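Spike protein P1 (Pseudoalteromonas phage pm2, PDB 2VVE) serves as the receptor-binding spike at the fivefold vertices of the virion, its C-terminal part attaching to the host receptor. Local coordinates at residues D125-S130 / D238-V243; I118-E123 / G200-F205; R134-S139 / F186-L191; R88-Y93 / I232-D237. One frame throughout, in Å; residues are numbered along the deposited sequence.

Contact 1 (D125-S130 / D238-V243); sequences DGVPFS and DPLLTV
Asp238 reaches across to the backbone of Ser130 in strand 129-137 with its carboxylate. OD2 accepts a hydrogen bond from Ser130 N at 2.9 Å, on its anti side and 20° out of the carboxylate plane. OD1 turns back and accepts one from Leu240 N at 2.9 Å. This works because CG lies anti to the Asp238 backbone N (chi1 -170°). One water bridges OD2 and Pro128 O. Leu241 CD2 touches the Phe129 ring obliquely, 3.5 Å from Phe129 CG, and also meets Phe129 CB. The ring is set there by a chi1 of 66°, with CG between the backbone N and the carbonyl carbon. Leu240 CD1 sits 3.7 Å from Val127 CG1, the two side chains crossing at about a right angle. The hydroxyl of Ser130 is bonded to Asp192 of the neighbouring strand 189-195. Asp238 is thus the N-cap of the short helix 239-242, and the same carboxylate ties that helix to strand 129-137, an inner strand of a four-stranded antiparallel sheet.

Contact 2 (I118-E123 / G200-F205); sequences IDVPPE and GVHRVF
Strands 118-120 and 200-205 run antiparallel, their axes 4.5 Å apart at closest and 150° between directions. Ile118 pairs with His202, and Val120 with Gly200, each through two backbone hydrogen bonds. Between them, Asp119 faces Val201 as a non-hydrogen-bonded pair. Gly200 has a positive phi of 116°, a backbone shape that glycine adopts readily. Ile118, Val120 and His202 share one face of the sheet. There CG2 of Val120 lies 3.9 Å from CD2 of His202, at an oblique approach to the ring. The imidazole is fixed by outside partners: NE2 is bonded to Ser198 O and ND1 to Thr160 O. Further along, Ile118 CD1 meets Val204 CG2 at 3.8 Å. CG1 of Ile118 is anti to its carbonyl carbon (chi1 -55°), and it carries CD1 to this methyl. Asp119 and Val201 point to the other face. OD1 of Asp119 comes 3.7 Å from Val201 CG2. Strand 200-208 is flanked by strand 116-120 and by strand 151-160, whose Phe157 and Ile159 pack on Val204. Beyond Val204, Phe205 rests on helix 105-110.

Contact 3 (R134-S139 / F186-L191); sequences RVRHKS and FDDNTL
One carboxylate, that of Asp188, takes three hydrogen bonds from two arginines of the neighbouring strand. Arg136 grips it side-on. Its NE gives to Asp188 OD1 at 2.9 Å, lying in the guanidinium plane, and its NH2 gives to Asp188 OD2 at 3.0 Å. Both bonds use syn lone pairs, and the two flat groups are nearly coplanar, 27° apart. The Arg136 chain bends at chi3 (-59°), and this brings the NE edge alongside the carboxylate. Arg134 instead stays extended from CG to NE. It gives NE to the anti lone pair of Asp188 OD2 at 2.8 Å, with its guanidinium turned 70° from the carboxylate. OD2 therefore serves both arginines, which would probably favour the charged form of Asp188. The site lies where strand 189-195, an outermost strand of the four-stranded antiparallel sheet 88-91, 229-236, 129-137 and 189-195, begins beside strand 129-137. Val135 and Asn189 form an antiparallel hydrogen-bonded pair there, with N to O distances of 2.8 Å both ways between Val135 and Asn189. Their side chains point to the face away from the salt bridges. On that face Val135 CG2 meets Leu191 CB at 4.0 Å. The imidazole of His137 lies near Asn189, held by Tyr175 at NE2 and Thr229 at ND1. Arg134 NH1 is bonded to Asp185 O.

Contact 4 (R88-Y93 / I232-D237); sequences RVFKEY and IEVYSD
Val234 O accepts from two successive backbone nitrogens of the facing strand. Phe90 N lies 2.7 Å from Val234 O, and Lys91 N gives a second, weak bond. In return Val234 N donates almost straight to Lys91 O at 2.8 Å (177°). At one end, Arg88 and Ser236 exchange two backbone bonds, with Ser236 N 2.9 Å from Arg88 O. At the other, Ile232 O takes a weak bond from Tyr93 N and a stronger one from a water, 2.7 Å away, which also donates to Tyr93 O. Two polar side chains find partners outside the two segments. Ser236 OG bonds to Ser130 O and Asp238 N, and Arg88 NE to Leu241 O. Glu233 OE2 lies 3.4 Å from Val89 CG2, and its chain runs beside that of Glu92. Phe90 ring carbon CD2 sits 4.3 Å from Val234 CG1. Phe90 and Lys91 both opposite Val234 make a classic beta bulge, here in the outermost strand 88-91 of an antiparallel sheet consistent with a jelly roll.

How the contacts relate
From the N terminus, residues 88-93 come first and pair with 232-237 to close contact 4, the longest loop. Contacts 2 and 3 are nested inside it. Residues 118-123 close contact 2 on 200-205, and contact 3, joining 134-139 to 186-191, lies inside that loop too. Contact 1 encloses contact 3 but crosses contacts 2 and 4, because 125-130 lies inside both loops while 238-243 comes after both have closed. Contacts 3 and 4 join strands at the two sides of one four-stranded sheet, and contact 1 fastens helix 239-242 to the same sheet. Contact 2 belongs to a different sheet, which includes strands 116-120, 200-208 and 151-160. Ile118 on Phe90 links it to contact 4.

Contact 1 (D125-S130 / D238-V243)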
loop_
_atom_site.group_PDB
_atom_site.type_symbol
_atom_site.label_atom_id
_atom_site.label_comp_id
_atom_site.label_asym_id
_atom_site.label_seq_id
_atom_site.Cartn_x
_atom_site.Cartn_y
_atom_site.Cartn_z
ATOM N N ASP A 125 -22.116 2.219 16.037
ATOM C CA ASP A 125 -21.534 2.975 17.146
ATOM C C ASP A 125 -22.595 3.362 18.176
ATOM O O ASP A 125 -23.493 4.161 17.888
ATOM C CB ASP A 125 -20.818 4.220 16.615
ATOM C CG ASP A 125 -20.143 5.024 17.712
ATOM O OD1 ASP A 125 -20.090 4.546 18.871
ATOM O OD2 ASP A 125 -19.670 6.138 17.405
ATOM N N GLY A 126 -22.480 2.783 19.369
ATOM C CA GLY A 126 -23.396 3.036 20.485
ATOM C C GLY A 126 -24.810 2.512 20.279
ATOM O O GLY A 126 -25.753 3.000 20.903
ATOM N N VAL A 127 -24.958 1.527 19.398
ATOM C CA VAL A 127 -26.259 0.902 19.132
ATOM C C VAL A 127 -26.316 -0.469 19.822
ATOM O O VAL A 127 -25.477 -1.329 19.547
ATOM C CB VAL A 127 -26.526 0.740 17.610
ATOM C CG1 VAL A 127 -27.836 -0.008 17.368
ATOM C CG2 VAL A 127 -26.549 2.097 16.896
ATOM N N PRO A 128 -27.294 -0.677 20.728
ATOM C CA PRO A 128 -27.368 -1.965 21.433
ATOM C C PRO A 128 -27.662 -3.133 20.493
ATOM O O PRO A 128 -28.446 -2.994 19.540
ATOM C CB PRO A 128 -28.525 -1.775 22.423
ATOM C CG PRO A 128 -28.735 -0.265 22.510
ATOM C CD PRO A 128 -28.354 0.257 21.160
ATOM N N PHE A 129 -27.042 -4.276 20.771
ATOM C CA PHE A 129 -27.237 -5.472 19.960
ATOM C C PHE A 129 -27.208 -6.730 20.815
ATOM O O PHE A 129 -26.626 -6.740 21.902
ATOM C CB PHE A 129 -26.186 -5.553 18.847
ATOM C CG PHE A 129 -24.779 -5.744 19.346
ATOM C CD1 PHE A 129 -24.259 -7.024 19.523
ATOM C CD2 PHE A 129 -23.970 -4.640 19.632
ATOM C CE1 PHE A 129 -22.953 -7.213 19.984
ATOM C CE2 PHE A 129 -22.664 -4.812 20.097
ATOM C CZ PHE A 129 -22.153 -6.101 20.273
ATOM N N SER A 130 -27.860 -7.776 20.320
ATOM C CA SER A 130 -27.913 -9.068 21.016
ATOM C C SER A 130 -26.664 -9.902 20.761
ATOM O O SER A 130 -26.306 -10.161 19.612
ATOM C CB SER A 130 -29.151 -9.858 20.582
ATOM O OG SER A 130 -29.148 -11.164 21.146
ATOM N N ASP A 238 -29.110 -11.128 15.673
ATOM C CA ASP A 238 -29.531 -9.737 15.588
ATOM C C ASP A 238 -29.215 -9.196 14.187
ATOM O O ASP A 238 -28.057 -9.236 13.758
ATOM C CB ASP A 238 -28.776 -8.919 16.631
ATOM C CG ASP A 238 -29.327 -7.509 16.794
ATOM O OD1 ASP A 238 -29.664 -6.859 15.784
ATOM O OD2 ASP A 238 -29.414 -7.041 17.944
ATOM N N PRO A 239 -30.234 -8.652 13.483
ATOM C CA PRO A 239 -30.039 -8.115 12.123
ATOM C C PRO A 239 -28.911 -7.077 12.004
ATOM O O PRO A 239 -28.337 -6.895 10.925
ATOM C CB PRO A 239 -31.390 -7.455 11.805
ATOM C CG PRO A 239 -32.378 -8.132 12.696
ATOM C CD PRO A 239 -31.636 -8.539 13.934
ATOM N N LEU A 240 -28.592 -6.398 13.102
ATOM C CA LEU A 240 -27.470 -5.448 13.105
ATOM C C LEU A 240 -26.101 -6.136 13.033
ATOM O O LEU A 240 -25.103 -5.504 12.691
ATOM C CB LEU A 240 -27.515 -4.576 14.356
ATOM C CG LEU A 240 -28.724 -3.672 14.578
ATOM C CD1 LEU A 240 -28.825 -3.323 16.068
ATOM C CD2 LEU A 240 -28.644 -2.421 13.702
ATOM N N LEU A 241 -26.048 -7.417 13.396
ATOM C CA LEU A 241 -24.781 -8.147 13.450
ATOM C C LEU A 241 -24.672 -9.202 12.369
ATOM O O LEU A 241 -23.565 -9.609 11.998
ATOM C CB LEU A 241 -24.583 -8.797 14.823
ATOM C CG LEU A 241 -23.867 -7.978 15.903
ATOM C CD1 LEU A 241 -22.374 -7.891 15.638
ATOM C CD2 LEU A 241 -24.457 -6.583 16.007
ATOM N N THR A 242 -25.818 -9.658 11.874
ATOM C CA THR A 242 -25.824 -10.664 10.821
ATOM C C THR A 242 -25.431 -10.043 9.480
ATOM O O THR A 242 -24.994 -10.751 8.588
ATOM C CB THR A 242 -27.167 -11.400 10.701
ATOM O OG1 THR A 242 -28.207 -10.480 10.334
ATOM C CG2 THR A 242 -27.526 -12.058 12.030
ATOM N N VAL A 243 -25.611 -8.728 9.358
ATOM C CA VAL A 243 -25.124 -7.950 8.215
ATOM C C VAL A 243 -23.601 -8.150 8.118
ATOM O O VAL A 243 -22.902 -8.147 9.133
ATOM C CB VAL A 243 -25.527 -6.442 8.363
ATOM C CG1 VAL A 243 -24.865 -5.792 9.581
ATOM C CG2 VAL A 243 -25.219 -5.642 7.111
HETATM O O HOH W 1 -30.664 -4.786 18.678
#

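Contact 2 (I118-E123 / G200-F205)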
loop_
_atom_site.group_PDB
_atom_site.type_symbol
_atom_site.label_atom_id
_atom_site.label_comp_id
_atom_site.label_asym_id
_atom_site.label_seq_id
_atom_site.Cartn_x
_atom_site.Cartn_y
_atom_site.Cartn_z
ATOM N N ILE A 118 -14.900 -8.369 18.223
ATOM C CA ILE A 118 -16.028 -7.831 17.451
ATOM C C ILE A 118 -15.611 -6.466 16.918
ATOM O O ILE A 118 -15.295 -5.564 17.692
ATOM C CB ILE A 118 -17.325 -7.675 18.289
ATOM C CG1 ILE A 118 -17.710 -8.994 18.964
ATOM C CG2 ILE A 118 -18.478 -7.120 17.417
ATOM C CD1 ILE A 118 -18.864 -8.857 19.969
ATOM N N ASP A 119 -15.620 -6.322 15.597
ATOM C CA ASP A 119 -15.339 -5.028 14.983
ATOM C C ASP A 119 -16.656 -4.292 14.787
ATOM O O ASP A 119 -17.429 -4.610 13.870
ATOM C CB ASP A 119 -14.590 -5.216 13.659
ATOM C CG ASP A 119 -14.071 -3.909 13.078
ATOM O OD1 ASP A 119 -14.148 -2.860 13.753
ATOM O OD2 ASP A 119 -13.577 -3.942 11.933
ATOM N N VAL A 120 -16.908 -3.313 15.658
ATOM C CA VAL A 120 -18.150 -2.534 15.623
ATOM C C VAL A 120 -18.040 -1.419 14.574
ATOM O O VAL A 120 -17.255 -0.479 14.742
ATOM C CB VAL A 120 -18.508 -1.972 17.025
ATOM C CG1 VAL A 120 -19.789 -1.151 16.982
ATOM C CG2 VAL A 120 -18.672 -3.108 18.018
ATOM N N PRO A 121 -18.830 -1.515 13.487
ATOM C CA PRO A 121 -18.731 -0.507 12.428
ATOM C C PRO A 121 -19.287 0.833 12.896
ATOM O O PRO A 121 -20.065 0.861 13.859
ATOM C CB PRO A 121 -19.613 -1.084 11.314
ATOM C CG PRO A 121 -20.593 -1.937 12.019
ATOM C CD PRO A 121 -19.867 -2.525 13.188
ATOM N N PRO A 122 -18.897 1.940 12.225
ATOM C CA PRO A 122 -19.466 3.238 12.576
ATOM C C PRO A 122 -20.985 3.181 12.601
ATOM O O PRO A 122 -21.612 3.784 13.458
ATOM C CB PRO A 122 -18.989 4.151 11.444
ATOM C CG PRO A 122 -17.725 3.531 10.973
ATOM C CD PRO A 122 -17.913 2.050 11.129
ATOM N N GLU A 123 -21.559 2.422 11.672
ATOM C CA GLU A 123 -23.002 2.269 11.559
ATOM C C GLU A 123 -23.667 1.667 12.826
ATOM O O GLU A 123 -24.879 1.790 13.009
ATOM C CB GLU A 123 -23.333 1.470 10.284
ATOM C CG GLU A 123 -23.032 2.209 8.936
ATOM C CD GLU A 123 -21.539 2.234 8.504
ATOM O OE1 GLU A 123 -20.776 1.281 8.814
ATOM O OE2 GLU A 123 -21.136 3.210 7.814
ATOM N N GLY A 200 -15.337 0.495 16.568
ATOM C CA GLY A 200 -13.999 -0.055 16.718
ATOM C C GLY A 200 -14.000 -1.487 17.203
ATOM O O GLY A 200 -15.056 -2.107 17.372
ATOM N N VAL A 201 -12.802 -2.004 17.440
ATOM C CA VAL A 201 -12.626 -3.391 17.813
ATOM C C VAL A 201 -12.774 -3.530 19.325
ATOM O O VAL A 201 -12.212 -2.741 20.088
ATOM C CB VAL A 201 -11.254 -3.922 17.325
ATOM C CG1 VAL A 201 -10.998 -5.331 17.810
ATOM C CG2 VAL A 201 -11.168 -3.850 15.802
ATOM N N HIS A 202 -13.554 -4.522 19.745
ATOM C CA HIS A 202 -13.685 -4.876 21.148
ATOM C C HIS A 202 -13.369 -6.363 21.279
ATOM O O HIS A 202 -13.788 -7.178 20.454
ATOM C CB HIS A 202 -15.096 -4.599 21.683
ATOM C CG HIS A 202 -15.463 -3.145 21.682
ATOM N ND1 HIS A 202 -15.341 -2.351 22.800
ATOM C CD2 HIS A 202 -15.906 -2.334 20.689
ATOM C CE1 HIS A 202 -15.714 -1.119 22.508
ATOM N NE2 HIS A 202 -16.057 -1.079 21.231
ATOM N N ARG A 203 -12.610 -6.693 22.308
ATOM C CA ARG A 203 -12.196 -8.079 22.553
ATOM C C ARG A 203 -13.114 -8.710 23.597
ATOM O O ARG A 203 -13.436 -8.081 24.619
ATOM C CB ARG A 203 -10.740 -8.138 23.008
ATOM C CG ARG A 203 -10.167 -9.542 23.177
ATOM C CD ARG A 203 -8.656 -9.520 22.961
ATOM N NE ARG A 203 -8.341 -9.258 21.545
ATOM C CZ ARG A 203 -7.115 -9.087 21.057
ATOM N NH1 ARG A 203 -6.069 -9.135 21.864
ATOM N NH2 ARG A 203 -6.940 -8.867 19.752
ATOM N N VAL A 204 -13.524 -9.949 23.318
ATOM C CA VAL A 204 -14.506 -10.678 24.136
ATOM C C VAL A 204 -13.935 -11.999 24.652
ATOM O O VAL A 204 -13.480 -12.829 23.862
ATOM C CB VAL A 204 -15.810 -10.979 23.328
ATOM C CG1 VAL A 204 -16.857 -11.652 24.226
ATOM C CG2 VAL A 204 -16.366 -9.712 22.678
ATOM N N PHE A 205 -13.973 -12.185 25.976
ATOM C CA PHE A 205 -13.541 -13.430 26.631
ATOM C C PHE A 205 -14.764 -14.181 27.201
ATOM O O PHE A 205 -15.356 -13.752 28.208
ATOM C CB PHE A 205 -12.560 -13.149 27.786
ATOM C CG PHE A 205 -11.302 -12.424 27.387
ATOM C CD1 PHE A 205 -10.117 -13.134 27.194
ATOM C CD2 PHE A 205 -11.284 -11.035 27.254
ATOM C CE1 PHE A 205 -8.938 -12.472 26.847
ATOM C CE2 PHE A 205 -10.102 -10.366 26.904
ATOM C CZ PHE A 205 -8.936 -11.086 26.694
#

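Contact 3 (R134-S139 / F186-L191)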
loop_
_atom_site.group_PDB
_atom_site.type_symbol
_atom_site.label_atom_id
_atom_site.label_comp_id
_atom_site.label_asym_id
_atom_site.label_seq_id
_atom_site.Cartn_x
_atom_site.Cartn_y
_atom_site.Cartn_z
ATOM N N ARG A 134 -24.631 -20.515 22.985
ATOM C CA ARG A 134 -25.154 -21.821 23.349
ATOM C C ARG A 134 -24.148 -22.417 24.341
ATOM O O ARG A 134 -22.967 -22.617 24.021
ATOM C CB ARG A 134 -25.324 -22.698 22.096
ATOM C CG ARG A 134 -25.724 -24.138 22.380
ATOM C CD ARG A 134 -25.868 -24.957 21.103
ATOM N NE ARG A 134 -26.369 -26.294 21.415
ATOM C CZ ARG A 134 -26.834 -27.154 20.514
ATOM N NH1 ARG A 134 -27.277 -28.342 20.907
ATOM N NH2 ARG A 134 -26.862 -26.831 19.225
ATOM N N VAL A 135 -24.613 -22.651 25.562
ATOM C CA VAL A 135 -23.713 -22.943 26.670
ATOM C C VAL A 135 -24.036 -24.307 27.271
ATOM O O VAL A 135 -25.193 -24.612 27.567
ATOM C CB VAL A 135 -23.761 -21.816 27.763
ATOM C CG1 VAL A 135 -22.841 -22.135 28.896
ATOM C CG2 VAL A 135 -23.370 -20.470 27.180
ATOM N N ARG A 136 -23.002 -25.126 27.432
ATOM C CA ARG A 136 -23.174 -26.471 27.961
ATOM C C ARG A 136 -22.428 -26.622 29.279
ATOM O O ARG A 136 -21.198 -26.488 29.342
ATOM C CB ARG A 136 -22.704 -27.520 26.940
ATOM C CG ARG A 136 -22.911 -28.975 27.393
ATOM C CD ARG A 136 -22.597 -29.941 26.288
ATOM N NE ARG A 136 -23.440 -29.686 25.128
ATOM C CZ ARG A 136 -23.146 -30.070 23.892
ATOM N NH1 ARG A 136 -22.021 -30.734 23.648
ATOM N NH2 ARG A 136 -23.978 -29.773 22.900
ATOM N N HIS A 137 -23.185 -26.910 30.326
ATOM C CA HIS A 137 -22.612 -27.247 31.621
ATOM C C HIS A 137 -22.643 -28.761 31.825
ATOM O O HIS A 137 -23.672 -29.405 31.621
ATOM C CB HIS A 137 -23.372 -26.526 32.738
ATOM C CG HIS A 137 -23.577 -25.066 32.474
ATOM N ND1 HIS A 137 -22.557 -24.146 32.573
ATOM C CD2 HIS A 137 -24.686 -24.365 32.131
ATOM C CE1 HIS A 137 -23.025 -22.940 32.291
ATOM N NE2 HIS A 137 -24.316 -23.044 32.028
ATOM N N LYS A 138 -21.503 -29.327 32.192
ATOM C CA LYS A 138 -21.418 -30.761 32.490
ATOM C C LYS A 138 -20.471 -30.958 33.663
ATOM O O LYS A 138 -19.288 -30.605 33.576
ATOM C CB LYS A 138 -20.946 -31.539 31.251
ATOM C CG LYS A 138 -20.962 -33.058 31.390
ATOM C CD LYS A 138 -20.559 -33.714 30.068
ATOM C CE LYS A 138 -20.729 -35.224 30.097
ATOM N NZ LYS A 138 -19.728 -35.894 30.971
ATOM N N SER A 139 -21.006 -31.499 34.759
ATOM C CA SER A 139 -20.241 -31.699 35.989
ATOM C C SER A 139 -20.125 -33.166 36.413
ATOM O O SER A 139 -19.118 -33.552 37.006
ATOM C CB SER A 139 -20.799 -30.838 37.132
ATOM O OG SER A 139 -22.122 -31.206 37.489
ATOM N N PHE A 186 -29.541 -31.332 24.358
ATOM C CA PHE A 186 -30.885 -30.738 24.350
ATOM C C PHE A 186 -31.183 -29.873 25.584
ATOM O O PHE A 186 -32.186 -29.151 25.614
ATOM C CB PHE A 186 -31.964 -31.826 24.190
ATOM C CG PHE A 186 -31.854 -32.951 25.184
ATOM C CD1 PHE A 186 -31.273 -34.163 24.819
ATOM C CD2 PHE A 186 -32.328 -32.802 26.487
ATOM C CE1 PHE A 186 -31.162 -35.210 25.734
ATOM C CE2 PHE A 186 -32.221 -33.841 27.410
ATOM C CZ PHE A 186 -31.639 -35.048 27.032
ATOM N N ASP A 187 -30.318 -29.965 26.596
ATOM C CA ASP A 187 -30.431 -29.160 27.814
ATOM C C ASP A 187 -29.535 -27.911 27.791
ATOM O O ASP A 187 -29.503 -27.148 28.767
ATOM C CB ASP A 187 -30.102 -30.006 29.049
ATOM C CG ASP A 187 -31.127 -31.098 29.312
ATOM O OD1 ASP A 187 -32.337 -30.872 29.089
ATOM O OD2 ASP A 187 -30.717 -32.187 29.761
ATOM N N ASP A 188 -28.811 -27.694 26.691
ATOM C CA ASP A 188 -27.915 -26.531 26.584
ATOM C C ASP A 188 -28.663 -25.233 26.884
ATOM O O ASP A 188 -29.838 -25.090 26.532
ATOM C CB ASP A 188 -27.277 -26.439 25.194
ATOM C CG ASP A 188 -26.167 -27.456 24.978
ATOM O OD1 ASP A 188 -25.779 -28.166 25.936
ATOM O OD2 ASP A 188 -25.678 -27.546 23.833
ATOM N N ASN A 189 -27.985 -24.306 27.550
ATOM C CA ASN A 189 -28.561 -22.997 27.849
ATOM C C ASN A 189 -28.221 -21.933 26.814
ATOM O O ASN A 189 -27.298 -22.094 26.019
ATOM C CB ASN A 189 -28.123 -22.531 29.235
ATOM C CG ASN A 189 -28.637 -23.431 30.341
ATOM O OD1 ASN A 189 -29.677 -24.076 30.201
ATOM N ND2 ASN A 189 -27.915 -23.473 31.450
ATOM N N THR A 190 -28.984 -20.844 26.819
ATOM C CA THR A 190 -28.643 -19.696 25.996
ATOM C C THR A 190 -28.288 -18.483 26.854
ATOM O O THR A 190 -29.125 -17.953 27.591
ATOM C CB THR A 190 -29.742 -19.359 24.968
ATOM O OG1 THR A 190 -29.943 -20.487 24.105
ATOM C CG2 THR A 190 -29.336 -18.151 24.119
ATOM N N LEU A 191 -27.033 -18.064 26.758
ATOM C CA LEU A 191 -26.602 -16.808 27.337
ATOM C C LEU A 191 -27.055 -15.749 26.330
ATOM O O LEU A 191 -26.784 -15.874 25.139
ATOM C CB LEU A 191 -25.074 -16.828 27.558
ATOM C CG LEU A 191 -24.353 -15.560 28.024
ATOM C CD1 LEU A 191 -24.869 -15.033 29.359
ATOM C CD2 LEU A 191 -22.836 -15.775 28.077
#

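Contact 4 (R88-Y93 / I232-D237)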
loop_
_atom_site.group_PDB
_atom_site.type_symbol
_atom_site.label_atom_id
_atom_site.label_comp_id
_atom_site.label_asym_id
_atom_site.label_seq_id
_atom_site.Cartn_x
_atom_site.Cartn_y
_atom_site.Cartn_z
ATOM N N ARG A 88 -24.418 -14.486 12.281
ATOM C CA ARG A 88 -23.008 -14.284 12.562
ATOM C C ARG A 88 -22.575 -15.244 13.645
ATOM O O ARG A 88 -23.031 -15.138 14.780
ATOM C CB ARG A 88 -22.688 -12.842 12.974
ATOM C CG ARG A 88 -21.200 -12.624 13.227
ATOM C CD ARG A 88 -20.755 -11.178 13.072
ATOM N NE ARG A 88 -20.972 -10.659 11.721
ATOM C CZ ARG A 88 -20.168 -10.876 10.680
ATOM N NH1 ARG A 88 -20.472 -10.352 9.503
ATOM N NH2 ARG A 88 -19.067 -11.611 10.805
ATOM N N VAL A 89 -21.710 -16.188 13.284
ATOM C CA VAL A 89 -21.117 -17.088 14.270
ATOM C C VAL A 89 -19.696 -16.620 14.544
ATOM O O VAL A 89 -18.863 -16.572 13.634
ATOM C CB VAL A 89 -21.114 -18.562 13.785
ATOM C CG1 VAL A 89 -20.446 -19.472 14.826
ATOM C CG2 VAL A 89 -22.535 -19.027 13.505
ATOM N N PHE A 90 -19.432 -16.263 15.798
ATOM C CA PHE A 90 -18.133 -15.732 16.166
ATOM C C PHE A 90 -17.135 -16.850 16.396
ATOM O O PHE A 90 -16.026 -16.823 15.858
ATOM C CB PHE A 90 -18.246 -14.834 17.391
ATOM C CG PHE A 90 -18.986 -13.549 17.130
ATOM C CD1 PHE A 90 -18.396 -12.540 16.382
ATOM C CD2 PHE A 90 -20.271 -13.357 17.635
ATOM C CE1 PHE A 90 -19.068 -11.354 16.140
ATOM C CE2 PHE A 90 -20.958 -12.160 17.401
ATOM C CZ PHE A 90 -20.356 -11.160 16.649
ATOM N N LYS A 91 -17.543 -17.832 17.200
ATOM C CA LYS A 91 -16.691 -18.949 17.563
ATOM C C LYS A 91 -17.555 -20.155 17.882
ATOM O O LYS A 91 -18.721 -20.024 18.300
ATOM C CB LYS A 91 -15.861 -18.624 18.821
ATOM C CG LYS A 91 -14.699 -17.668 18.640
ATOM C CD LYS A 91 -13.516 -18.317 17.915
ATOM C CE LYS A 91 -12.414 -17.288 17.719
ATOM N NZ LYS A 91 -11.359 -17.694 16.738
ATOM N N GLU A 92 -16.978 -21.330 17.675
ATOM C CA GLU A 92 -17.512 -22.560 18.256
ATOM C C GLU A 92 -16.378 -23.198 19.024
ATOM O O GLU A 92 -15.275 -23.346 18.496
ATOM C CB GLU A 92 -18.049 -23.504 17.181
ATOM C CG GLU A 92 -19.236 -22.945 16.425
ATOM C CD GLU A 92 -19.627 -23.792 15.237
ATOM O OE1 GLU A 92 -20.248 -24.854 15.442
ATOM O OE2 GLU A 92 -19.319 -23.384 14.101
ATOM N N TYR A 93 -16.636 -23.546 20.281
ATOM C CA TYR A 93 -15.618 -24.158 21.118
ATOM C C TYR A 93 -16.004 -25.575 21.506
ATOM O O TYR A 93 -17.170 -25.851 21.813
ATOM C CB TYR A 93 -15.406 -23.342 22.389
ATOM C CG TYR A 93 -14.891 -21.943 22.179
ATOM C CD1 TYR A 93 -13.546 -21.711 21.873
ATOM C CD2 TYR A 93 -15.732 -20.840 22.336
ATOM C CE1 TYR A 93 -13.056 -20.409 21.707
ATOM C CE2 TYR A 93 -15.252 -19.540 22.172
ATOM C CZ TYR A 93 -13.917 -19.335 21.857
ATOM O OH TYR A 93 -13.437 -18.053 21.692
ATOM N N ILE A 232 -20.383 -23.748 23.488
ATOM C CA ILE A 232 -20.595 -24.521 22.260
ATOM C C ILE A 232 -20.607 -23.641 20.988
ATOM O O ILE A 232 -19.942 -23.954 19.983
ATOM C CB ILE A 232 -21.899 -25.361 22.376
ATOM C CG1 ILE A 232 -21.783 -26.375 23.535
ATOM C CG2 ILE A 232 -22.241 -26.040 21.054
ATOM C CD1 ILE A 232 -20.669 -27.410 23.351
ATOM N N GLU A 233 -21.339 -22.532 21.053
ATOM C CA GLU A 233 -21.423 -21.585 19.951
ATOM C C GLU A 233 -21.614 -20.177 20.508
ATOM O O GLU A 233 -22.419 -19.977 21.400
ATOM C CB GLU A 233 -22.604 -21.959 19.051
ATOM C CG GLU A 233 -22.666 -21.205 17.731
ATOM C CD GLU A 233 -24.008 -21.366 17.028
ATOM O OE1 GLU A 233 -24.912 -22.046 17.576
ATOM O OE2 GLU A 233 -24.155 -20.799 15.928
ATOM N N VAL A 234 -20.835 -19.221 20.012
ATOM C CA VAL A 234 -21.050 -17.806 20.320
ATOM C C VAL A 234 -21.470 -17.133 19.009
ATOM O O VAL A 234 -20.761 -17.222 17.993
ATOM C CB VAL A 234 -19.795 -17.122 20.907
ATOM C CG1 VAL A 234 -20.109 -15.651 21.264
ATOM C CG2 VAL A 234 -19.275 -17.904 22.139
ATOM N N TYR A 235 -22.615 -16.458 19.038
ATOM C CA TYR A 235 -23.253 -15.996 17.797
ATOM C C TYR A 235 -24.175 -14.816 18.041
ATOM O O TYR A 235 -24.409 -14.410 19.179
ATOM C CB TYR A 235 -24.052 -17.152 17.162
ATOM C CG TYR A 235 -25.245 -17.599 17.984
ATOM C CD1 TYR A 235 -26.528 -17.093 17.724
ATOM C CD2 TYR A 235 -25.095 -18.503 19.040
ATOM C CE1 TYR A 235 -27.622 -17.478 18.486
ATOM C CE2 TYR A 235 -26.195 -18.896 19.809
ATOM C CZ TYR A 235 -27.454 -18.378 19.522
ATOM O OH TYR A 235 -28.538 -18.758 20.282
ATOM N N SER A 236 -24.707 -14.271 16.951
ATOM C CA SER A 236 -25.776 -13.298 17.042
ATOM C C SER A 236 -26.715 -13.516 15.864
ATOM O O SER A 236 -26.254 -13.718 14.744
ATOM C CB SER A 236 -25.210 -11.880 17.007
ATOM O OG SER A 236 -26.250 -10.908 17.049
ATOM N N ASP A 237 -28.017 -13.492 16.128
ATOM C CA ASP A 237 -29.010 -13.464 15.046
ATOM C C ASP A 237 -29.690 -12.098 14.971
ATOM O O ASP A 237 -30.691 -11.927 14.286
ATOM C CB ASP A 237 -30.021 -14.607 15.154
ATOM C CG ASP A 237 -30.515 -14.831 16.563
ATOM O OD1 ASP A 237 -30.548 -13.875 17.369
ATOM O OD2 ASP A 237 -30.873 -15.986 16.861
HETATM O O HOH W 2 -19.157 -26.437 19.404
#